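Local coordinates for adhesion G-protein coupled receptor G6 (Danio rerio, PDB 6V55), which is an adhesion G-protein coupled receptor linked to myelination, whose large, calcium-binding extracellular region probably takes part in adhesion and in regulating signalling, at residues A[614-622]-A[652-660]; A[727-735]-A[745-753]. All blocks are in the same frame, centred on the assembly; numbering follows the deposited sequence.

Both contacts lie in the C-terminal part of the chain, in the beta-sheet portion of what is, by family, a GAIN domain. Following the chain, strand 608-614 of a four-stranded sheet runs into loop 614-622, and interaction 1 closes when the chain returns at 652-660, after strands 623-628 and 637-639, at the end of strand 649-653 and the turn beyond. Interaction 2 opens later and closes a short excursion of nine residues that includes helix 738-741. The two are in series, neither nested nor crossed, with centres about 23 Å apart. They reach the same six-stranded sheet, through strand 649-653 in interaction 1 and one of its outermost strands, 750-752, in interaction 2.

Interaction 1: A[614-622]-A[652-660]; sequences ALDTTNFNG and TLPPTLLQN. With NAG (2-acetamido-2-deoxy-beta-D-glucopyranose), chain D.
Leu-615 slides past Leu-658 in the opposite direction, their methyls CD2 and CD1 meeting at 4.1 Å. The same Leu-658 CD1 is approached by Thr-617, whose CG2 lies 3.9 Å from it as the two side chains cross at about a right angle. This methyl also meets the Phe-620 ring, approaching it obliquely, while Thr-617 leans on Val-669 and Leu-615 on Ile-672 of strand 671-677. Phe-620 provides the main wedge. With CG opposite the backbone N (chi1 -180°), its ring is carried into the bend formed by residues 653-658. There CE2 comes edge-on to the carbonyl of Pro-654, 3.4 Å from its O, and Leu-653 CB and Pro-655 O also lie near the ring plane. Leu-657 CB approaches obliquely, 4.0 Å from Phe-620 CE2. This bend is a type I beta turn from Pro-654 to Leu-657, closed by a weak backbone bond, and follows directly on strand 649-653 in the beta sandwich of the GAIN domain. Loop 614-622 carries the chain from the four-stranded sheet to the six-stranded one, and its aromatic ring packs on this turn. Asn-621 makes its closest approach through its backbone, with O 3.4 Å from Pro-655 CG. Gly-622 then folds back over Phe-620, placing its N 3.6 Å above the plane of that ring and over its centre. Its CA is 3.6 Å from Leu-653 O, and a side chain there would press on this carbonyl and on the Pro-655 ring, besides meeting the carbonyl of Asn-621. No hydrogen bond joins the two segments; what they share is van der Waals packing. At the far end of 652-660, Asn-660 carries an N-linked sugar, and Gln-659 NE2 donates to both Asn-660 OD1 and Gln-711 OE1.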
loop_
_atom_site.group_PDB
_atom_site.type_symbol
_atom_site.label_atom_id
_atom_site.label_comp_id
_atom_site.label_asym_id
_atom_site.label_seq_id
_atom_site.Cartn_x
_atom_site.Cartn_y
_atom_site.Cartn_z
ATOM N N ALA A 614 12.288 -46.716 15.118
ATOM C CA ALA A 614 11.775 -48.066 15.292
ATOM C C ALA A 614 12.638 -48.862 16.273
ATOM O O ALA A 614 13.869 -48.756 16.267
ATOM C CB ALA A 614 11.709 -48.766 13.935
ATOM N N LEU A 615 11.980 -49.658 17.122
ATOM C CA LEU A 615 12.638 -50.480 18.138
ATOM C C LEU A 615 12.375 -51.945 17.820
ATOM O O LEU A 615 11.217 -52.383 17.801
ATOM C CB LEU A 615 12.141 -50.155 19.557
ATOM C CG LEU A 615 12.867 -50.582 20.866
ATOM C CD1 LEU A 615 12.317 -49.860 22.077
ATOM C CD2 LEU A 615 12.793 -52.065 21.242
ATOM N N ASP A 616 13.453 -52.714 17.682
ATOM C CA ASP A 616 13.366 -54.164 17.587
ATOM C C ASP A 616 13.452 -54.774 18.984
ATOM O O ASP A 616 14.492 -54.685 19.644
ATOM C CB ASP A 616 14.478 -54.707 16.697
ATOM C CG ASP A 616 14.191 -56.105 16.211
ATOM O OD1 ASP A 616 13.055 -56.590 16.423
ATOM O OD2 ASP A 616 15.093 -56.715 15.601
ATOM N N THR A 617 12.365 -55.406 19.431
ATOM C CA THR A 617 12.350 -55.974 20.775
ATOM C C THR A 617 13.181 -57.251 20.904
ATOM O O THR A 617 13.480 -57.652 22.028
ATOM C CB THR A 617 10.904 -56.237 21.236
ATOM O OG1 THR A 617 10.121 -56.782 20.166
ATOM C CG2 THR A 617 10.252 -54.942 21.706
ATOM N N THR A 618 13.586 -57.880 19.797
ATOM C CA THR A 618 14.391 -59.098 19.885
ATOM C C THR A 618 15.858 -58.763 20.126
ATOM O O THR A 618 16.455 -59.197 21.121
ATOM C CB THR A 618 14.243 -59.927 18.610
ATOM O OG1 THR A 618 15.154 -59.431 17.623
ATOM C CG2 THR A 618 12.807 -59.845 18.074
ATOM N N ASN A 619 16.455 -58.002 19.208
ATOM C CA ASN A 619 17.762 -57.413 19.448
ATOM C C ASN A 619 17.525 -55.991 19.953
ATOM O O ASN A 619 17.565 -55.015 19.204
ATOM C CB ASN A 619 18.615 -57.446 18.181
ATOM C CG ASN A 619 20.109 -57.062 18.439
ATOM O OD1 ASN A 619 20.488 -56.538 19.504
ATOM N ND2 ASN A 619 20.961 -57.356 17.452
ATOM N N PHE A 620 17.273 -55.881 21.242
ATOM C CA PHE A 620 17.407 -54.608 21.933
ATOM C C PHE A 620 18.528 -54.791 22.949
ATOM O O PHE A 620 18.377 -55.537 23.921
ATOM C CB PHE A 620 16.101 -54.146 22.591
ATOM C CG PHE A 620 16.225 -52.810 23.321
ATOM C CD1 PHE A 620 16.147 -51.611 22.617
ATOM C CD2 PHE A 620 16.457 -52.762 24.709
ATOM C CE1 PHE A 620 16.264 -50.376 23.277
ATOM C CE2 PHE A 620 16.601 -51.536 25.375
ATOM C CZ PHE A 620 16.496 -50.339 24.654
ATOM N N ASN A 621 19.651 -54.112 22.717
ATOM C CA ASN A 621 20.787 -54.136 23.629
ATOM C C ASN A 621 20.990 -52.790 24.315
ATOM O O ASN A 621 22.041 -52.551 24.910
ATOM C CB ASN A 621 22.055 -54.559 22.877
ATOM C CG ASN A 621 23.068 -55.295 23.766
ATOM O OD1 ASN A 621 22.782 -55.611 24.926
ATOM N ND2 ASN A 621 24.263 -55.562 23.218
ATOM N N GLY A 622 20.011 -51.905 24.247
ATOM C CA GLY A 622 20.153 -50.568 24.786
ATOM C C GLY A 622 20.163 -49.524 23.682
ATOM O O GLY A 622 20.245 -49.832 22.492
ATOM N N THR A 652 19.610 -42.070 27.839
ATOM C CA THR A 652 20.211 -43.383 27.656
ATOM C C THR A 652 19.297 -44.436 28.258
ATOM O O THR A 652 19.016 -44.401 29.463
ATOM C CB THR A 652 21.590 -43.453 28.301
ATOM O OG1 THR A 652 22.482 -42.586 27.588
ATOM C CG2 THR A 652 22.115 -44.881 28.253
ATOM N N LEU A 653 18.833 -45.351 27.425
ATOM C CA LEU A 653 17.978 -46.431 27.891
ATOM C C LEU A 653 18.836 -47.656 28.194
ATOM O O LEU A 653 19.631 -48.064 27.337
ATOM C CB LEU A 653 16.921 -46.772 26.846
ATOM C CG LEU A 653 16.221 -45.571 26.181
ATOM C CD1 LEU A 653 15.373 -45.980 24.986
ATOM C CD2 LEU A 653 15.379 -44.814 27.188
ATOM N N PRO A 654 18.702 -48.256 29.384
ATOM C CA PRO A 654 19.535 -49.418 29.766
ATOM C C PRO A 654 19.187 -50.648 28.942
ATOM O O PRO A 654 18.115 -50.695 28.318
ATOM C CB PRO A 654 19.167 -49.617 31.243
ATOM C CG PRO A 654 17.791 -49.128 31.339
ATOM C CD PRO A 654 17.742 -47.918 30.449
ATOM N N PRO A 655 20.076 -51.649 28.872
ATOM C CA PRO A 655 19.753 -52.851 28.080
ATOM C C PRO A 655 18.668 -53.718 28.693
ATOM O O PRO A 655 18.024 -54.481 27.957
ATOM C CB PRO A 655 21.088 -53.604 28.020
ATOM C CG PRO A 655 22.126 -52.566 28.298
ATOM C CD PRO A 655 21.495 -51.636 29.273
ATOM N N THR A 656 18.440 -53.601 30.004
ATOM C CA THR A 656 17.405 -54.317 30.750
ATOM C C THR A 656 16.092 -53.550 30.830
ATOM O O THR A 656 15.378 -53.680 31.834
ATOM C CB THR A 656 17.922 -54.614 32.153
ATOM O OG1 THR A 656 18.279 -53.378 32.793
ATOM C CG2 THR A 656 19.135 -55.511 32.094
ATOM N N LEU A 657 15.756 -52.735 29.815
ATOM C CA LEU A 657 14.566 -51.888 29.886
ATOM C C LEU A 657 13.291 -52.711 29.744
ATOM O O LEU A 657 12.309 -52.470 30.456
ATOM C CB LEU A 657 14.620 -50.794 28.808
ATOM C CG LEU A 657 13.364 -49.924 28.618
ATOM C CD1 LEU A 657 13.263 -48.859 29.691
ATOM C CD2 LEU A 657 13.307 -49.298 27.258
ATOM N N LEU A 658 13.310 -53.722 28.874
ATOM C CA LEU A 658 12.144 -54.552 28.629
ATOM C C LEU A 658 12.179 -55.866 29.400
ATOM O O LEU A 658 11.444 -56.795 29.051
ATOM C CB LEU A 658 12.017 -54.828 27.137
ATOM C CG LEU A 658 12.358 -53.648 26.227
ATOM C CD1 LEU A 658 12.545 -54.125 24.784
ATOM C CD2 LEU A 658 11.278 -52.581 26.324
ATOM N N GLN A 659 13.011 -55.958 30.438
ATOM C CA GLN A 659 13.287 -57.234 31.097
ATOM C C GLN A 659 12.111 -57.705 31.954
ATOM O O GLN A 659 11.725 -58.880 31.901
ATOM C CB GLN A 659 14.567 -57.101 31.931
ATOM C CG GLN A 659 14.685 -58.003 33.159
ATOM C CD GLN A 659 15.875 -57.630 34.044
ATOM O OE1 GLN A 659 17.025 -57.710 33.611
ATOM N NE2 GLN A 659 15.603 -57.241 35.292
ATOM N N ASN A 660 11.505 -56.798 32.728
ATOM C CA ASN A 660 10.383 -57.154 33.590
ATOM C C ASN A 660 9.036 -56.901 32.932
ATOM O O ASN A 660 8.046 -56.649 33.638
ATOM C CB ASN A 660 10.466 -56.404 34.924
ATOM C CG ASN A 660 11.730 -56.721 35.698
ATOM O OD1 ASN A 660 12.720 -56.006 35.591
ATOM N ND2 ASN A 660 11.704 -57.791 36.483
HETATM C C1 NAG D . 12.868 -58.138 37.264
HETATM C C2 NAG D . 12.567 -58.172 38.776
HETATM C C3 NAG D . 13.817 -58.604 39.572
HETATM C C4 NAG D . 14.410 -59.901 39.028
HETATM C C5 NAG D . 14.710 -59.760 37.540
HETATM C C6 NAG D . 15.258 -61.032 36.921
HETATM C C7 NAG D . 10.787 -56.540 39.278
HETATM C C8 NAG D . 10.476 -55.170 39.799
HETATM N N2 NAG D . 12.084 -56.878 39.241
HETATM O O3 NAG D . 13.472 -58.797 40.940
HETATM O O4 NAG D . 15.597 -60.251 39.732
HETATM O O5 NAG D . 13.495 -59.424 36.846
HETATM O O6 NAG D . 14.317 -61.732 36.117
HETATM O O7 NAG D . 9.905 -57.300 38.886
#

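Interaction 2: A[727-735]-A[745-753]; sequences PNPQCVFWD and WNSDGCKVG. Unlike the reference sequence in segment 745-753: Trp-745 (reference Cys).
Trp-745, where the reference sequence has cysteine, is sandwiched between Trp-734 and Val-732. The edge of Trp-734 meets one face in a T-shaped stack, planes at 89°, Trp-734 CE3 3.6 Å from Trp-745 CD2; Val-732 CG2 covers the opposite face, toward the rim. Asn-746 pairs with Phe-733 in antiparallel, hydrogen-bonded register, Phe-733 N reaching Asn-746 O at 2.8 Å. Its CB sits over the Phe-733 ring in a CH-pi contact, and CG anti to the backbone N (chi1 -178°) runs the amide alongside the Asp-735 carboxylate, their planes 11° apart. ND2 donates to the anti side of Asp-735 OD2 (3.0 Å), and OD1 accepts from Asp-748 N, forming an Asx turn. With alanine in place of this asparagine, Asp-735 OD2 would probably lose this donor and the Asp-748 amide its side-chain acceptor, loosening the turn. Within this GPS motif, Gln-730 to Phe-733 pair antiparallel with a bound peptide, a separate chain, consistent with the tethered agonist that GAIN domains retain after GPS cleavage. After a type II turn from Ser-747, Cys-750 CB packs 3.8 Å from Cys-731 CB; Cys-750 is disulfide-bonded to Cys-765 and Cys-731 to Cys-763. Val-752 CG2 lies 3.7 Å from Cys-731 SG.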
loop_
_atom_site.group_PDB
_atom_site.type_symbol
_atom_site.label_atom_id
_atom_site.label_comp_id
_atom_site.label_asym_id
_atom_site.label_seq_id
_atom_site.Cartn_x
_atom_site.Cartn_y
_atom_site.Cartn_z
ATOM N N PRO A 727 25.223 -26.313 42.549
ATOM C CA PRO A 727 23.762 -26.262 42.657
ATOM C C PRO A 727 23.225 -27.396 43.523
ATOM O O PRO A 727 23.948 -28.318 43.910
ATOM C CB PRO A 727 23.318 -26.416 41.206
ATOM C CG PRO A 727 24.345 -27.347 40.622
ATOM C CD PRO A 727 25.644 -27.099 41.364
ATOM N N ASN A 728 21.932 -27.310 43.849
ATOM C CA ASN A 728 21.234 -28.411 44.517
ATOM C C ASN A 728 20.077 -28.857 43.635
ATOM O O ASN A 728 18.921 -28.462 43.860
ATOM C CB ASN A 728 20.738 -28.034 45.911
ATOM C CG ASN A 728 20.494 -29.264 46.786
ATOM O OD1 ASN A 728 21.354 -30.145 46.875
ATOM N ND2 ASN A 728 19.315 -29.340 47.414
ATOM N N PRO A 729 20.333 -29.695 42.634
ATOM C CA PRO A 729 19.279 -30.050 41.688
ATOM C C PRO A 729 18.358 -31.132 42.222
ATOM O O PRO A 729 18.756 -32.023 42.975
ATOM C CB PRO A 729 20.066 -30.551 40.474
ATOM C CG PRO A 729 21.316 -31.128 41.047
ATOM C CD PRO A 729 21.602 -30.387 42.334
ATOM N N GLN A 730 17.099 -31.044 41.800
ATOM C CA GLN A 730 16.099 -32.078 42.052
ATOM C C GLN A 730 15.614 -32.591 40.697
ATOM O O GLN A 730 15.035 -31.830 39.912
ATOM C CB GLN A 730 14.948 -31.526 42.893
ATOM C CG GLN A 730 14.065 -32.576 43.535
ATOM C CD GLN A 730 13.046 -31.960 44.477
ATOM O OE1 GLN A 730 11.848 -31.919 44.175
ATOM N NE2 GLN A 730 13.515 -31.484 45.631
ATOM N N CYS A 731 15.902 -33.858 40.403
ATOM C CA CYS A 731 15.418 -34.488 39.182
ATOM C C CYS A 731 13.923 -34.736 39.308
ATOM O O CYS A 731 13.477 -35.364 40.273
ATOM C CB CYS A 731 16.151 -35.804 38.938
ATOM S SG CYS A 731 17.854 -35.641 38.419
ATOM N N VAL A 732 13.141 -34.245 38.347
ATOM C CA VAL A 732 11.693 -34.396 38.401
ATOM C C VAL A 732 11.170 -34.959 37.085
ATOM O O VAL A 732 11.849 -34.916 36.053
ATOM C CB VAL A 732 10.995 -33.066 38.756
ATOM C CG1 VAL A 732 11.070 -32.842 40.258
ATOM C CG2 VAL A 732 11.645 -31.907 38.010
ATOM N N PHE A 733 9.967 -35.549 37.144
ATOM C CA PHE A 733 9.203 -35.896 35.952
ATOM C C PHE A 733 7.808 -35.278 36.008
ATOM O O PHE A 733 7.256 -35.046 37.089
ATOM C CB PHE A 733 9.101 -37.433 35.705
ATOM C CG PHE A 733 8.085 -38.135 36.571
ATOM C CD1 PHE A 733 8.405 -38.473 37.885
ATOM C CD2 PHE A 733 6.820 -38.490 36.072
ATOM C CE1 PHE A 733 7.480 -39.115 38.696
ATOM C CE2 PHE A 733 5.888 -39.117 36.889
ATOM C CZ PHE A 733 6.225 -39.438 38.203
ATOM N N TRP A 734 7.226 -35.038 34.835
ATOM C CA TRP A 734 5.922 -34.375 34.747
ATOM C C TRP A 734 4.804 -35.387 34.985
ATOM O O TRP A 734 4.527 -36.227 34.122
ATOM C CB TRP A 734 5.717 -33.692 33.398
ATOM C CG TRP A 734 4.491 -32.792 33.417
ATOM C CD1 TRP A 734 3.245 -33.059 32.894
ATOM C CD2 TRP A 734 4.392 -31.497 34.031
ATOM N NE1 TRP A 734 2.389 -32.000 33.138
ATOM C CE2 TRP A 734 3.069 -31.036 33.837
ATOM C CE3 TRP A 734 5.297 -30.682 34.726
ATOM C CZ2 TRP A 734 2.638 -29.801 34.306
ATOM C CZ3 TRP A 734 4.861 -29.454 35.191
ATOM C CH2 TRP A 734 3.543 -29.027 34.981
ATOM N N ASP A 735 4.126 -35.272 36.132
ATOM C CA ASP A 735 3.050 -36.181 36.532
ATOM C C ASP A 735 1.723 -35.524 36.183
ATOM O O ASP A 735 1.315 -34.560 36.840
ATOM C CB ASP A 735 3.145 -36.493 38.029
ATOM C CG ASP A 735 2.238 -37.645 38.490
ATOM O OD1 ASP A 735 1.325 -38.112 37.757
ATOM O OD2 ASP A 735 2.467 -38.102 39.632
ATOM N N TRP A 745 5.189 -31.260 38.619
ATOM C CA TRP A 745 6.442 -32.005 38.703
ATOM C C TRP A 745 6.367 -32.995 39.852
ATOM O O TRP A 745 5.677 -32.771 40.851
ATOM C CB TRP A 745 7.649 -31.079 38.900
ATOM C CG TRP A 745 7.989 -30.243 37.685
ATOM C CD1 TRP A 745 7.910 -28.884 37.582
ATOM C CD2 TRP A 745 8.462 -30.714 36.406
ATOM N NE1 TRP A 745 8.295 -28.484 36.323
ATOM C CE2 TRP A 745 8.634 -29.587 35.587
ATOM C CE3 TRP A 745 8.735 -31.982 35.874
ATOM C CZ2 TRP A 745 9.078 -29.684 34.280
ATOM C CZ3 TRP A 745 9.184 -32.076 34.566
ATOM C CH2 TRP A 745 9.354 -30.935 33.790
ATOM N N ASN A 746 7.071 -34.098 39.699
ATOM C CA ASN A 746 7.055 -35.128 40.709
ATOM C C ASN A 746 8.461 -35.667 40.813
ATOM O O ASN A 746 9.125 -35.919 39.804
ATOM C CB ASN A 746 6.042 -36.219 40.356
ATOM C CG ASN A 746 5.928 -37.335 41.409
ATOM O OD1 ASN A 746 6.545 -37.318 42.488
ATOM N ND2 ASN A 746 5.077 -38.306 41.096
ATOM N N SER A 747 8.874 -35.878 42.052
ATOM C CA SER A 747 10.232 -36.267 42.367
ATOM C C SER A 747 10.404 -37.786 42.377
ATOM O O SER A 747 11.542 -38.272 42.275
ATOM C CB SER A 747 10.622 -35.665 43.735
ATOM O OG SER A 747 11.994 -35.885 43.969
ATOM N N ASP A 748 9.291 -38.532 42.474
ATOM C CA ASP A 748 9.284 -39.943 42.849
ATOM C C ASP A 748 9.889 -40.815 41.763
ATOM O O ASP A 748 9.428 -40.827 40.621
ATOM C CB ASP A 748 7.858 -40.379 43.141
ATOM C CG ASP A 748 7.403 -39.942 44.523
ATOM O OD1 ASP A 748 6.170 -39.884 44.763
ATOM O OD2 ASP A 748 8.283 -39.654 45.374
ATOM N N GLY A 749 10.948 -41.518 42.120
ATOM C CA GLY A 749 11.639 -42.400 41.221
ATOM C C GLY A 749 12.905 -41.837 40.644
ATOM O O GLY A 749 13.657 -42.591 40.023
ATOM N N CYS A 750 13.185 -40.552 40.851
ATOM C CA CYS A 750 14.286 -39.870 40.178
ATOM C C CYS A 750 15.284 -39.337 41.201
ATOM O O CYS A 750 14.920 -38.521 42.061
ATOM C CB CYS A 750 13.745 -38.738 39.301
ATOM S SG CYS A 750 12.836 -39.390 37.923
ATOM N N LYS A 751 16.540 -39.787 41.092
ATOM C CA LYS A 751 17.656 -39.283 41.886
ATOM C C LYS A 751 18.767 -38.749 40.977
ATOM O O LYS A 751 18.812 -39.040 39.778
ATOM C CB LYS A 751 18.203 -40.375 42.827
ATOM C CG LYS A 751 18.990 -41.508 42.149
ATOM C CD LYS A 751 19.736 -42.368 43.190
ATOM C CE LYS A 751 20.854 -43.231 42.581
ATOM N NZ LYS A 751 21.724 -43.871 43.634
ATOM N N VAL A 752 19.676 -37.963 41.570
ATOM C CA VAL A 752 20.753 -37.283 40.846
ATOM C C VAL A 752 21.981 -38.188 40.758
ATOM O O VAL A 752 22.503 -38.643 41.779
ATOM C CB VAL A 752 21.108 -35.953 41.533
ATOM C CG1 VAL A 752 22.342 -35.320 40.916
ATOM C CG2 VAL A 752 19.922 -34.990 41.470
ATOM N N GLY A 753 22.450 -38.449 39.534
ATOM C CA GLY A 753 23.682 -39.187 39.338
ATOM C C GLY A 753 24.925 -38.349 39.602
ATOM O O GLY A 753 24.886 -37.124 39.723
#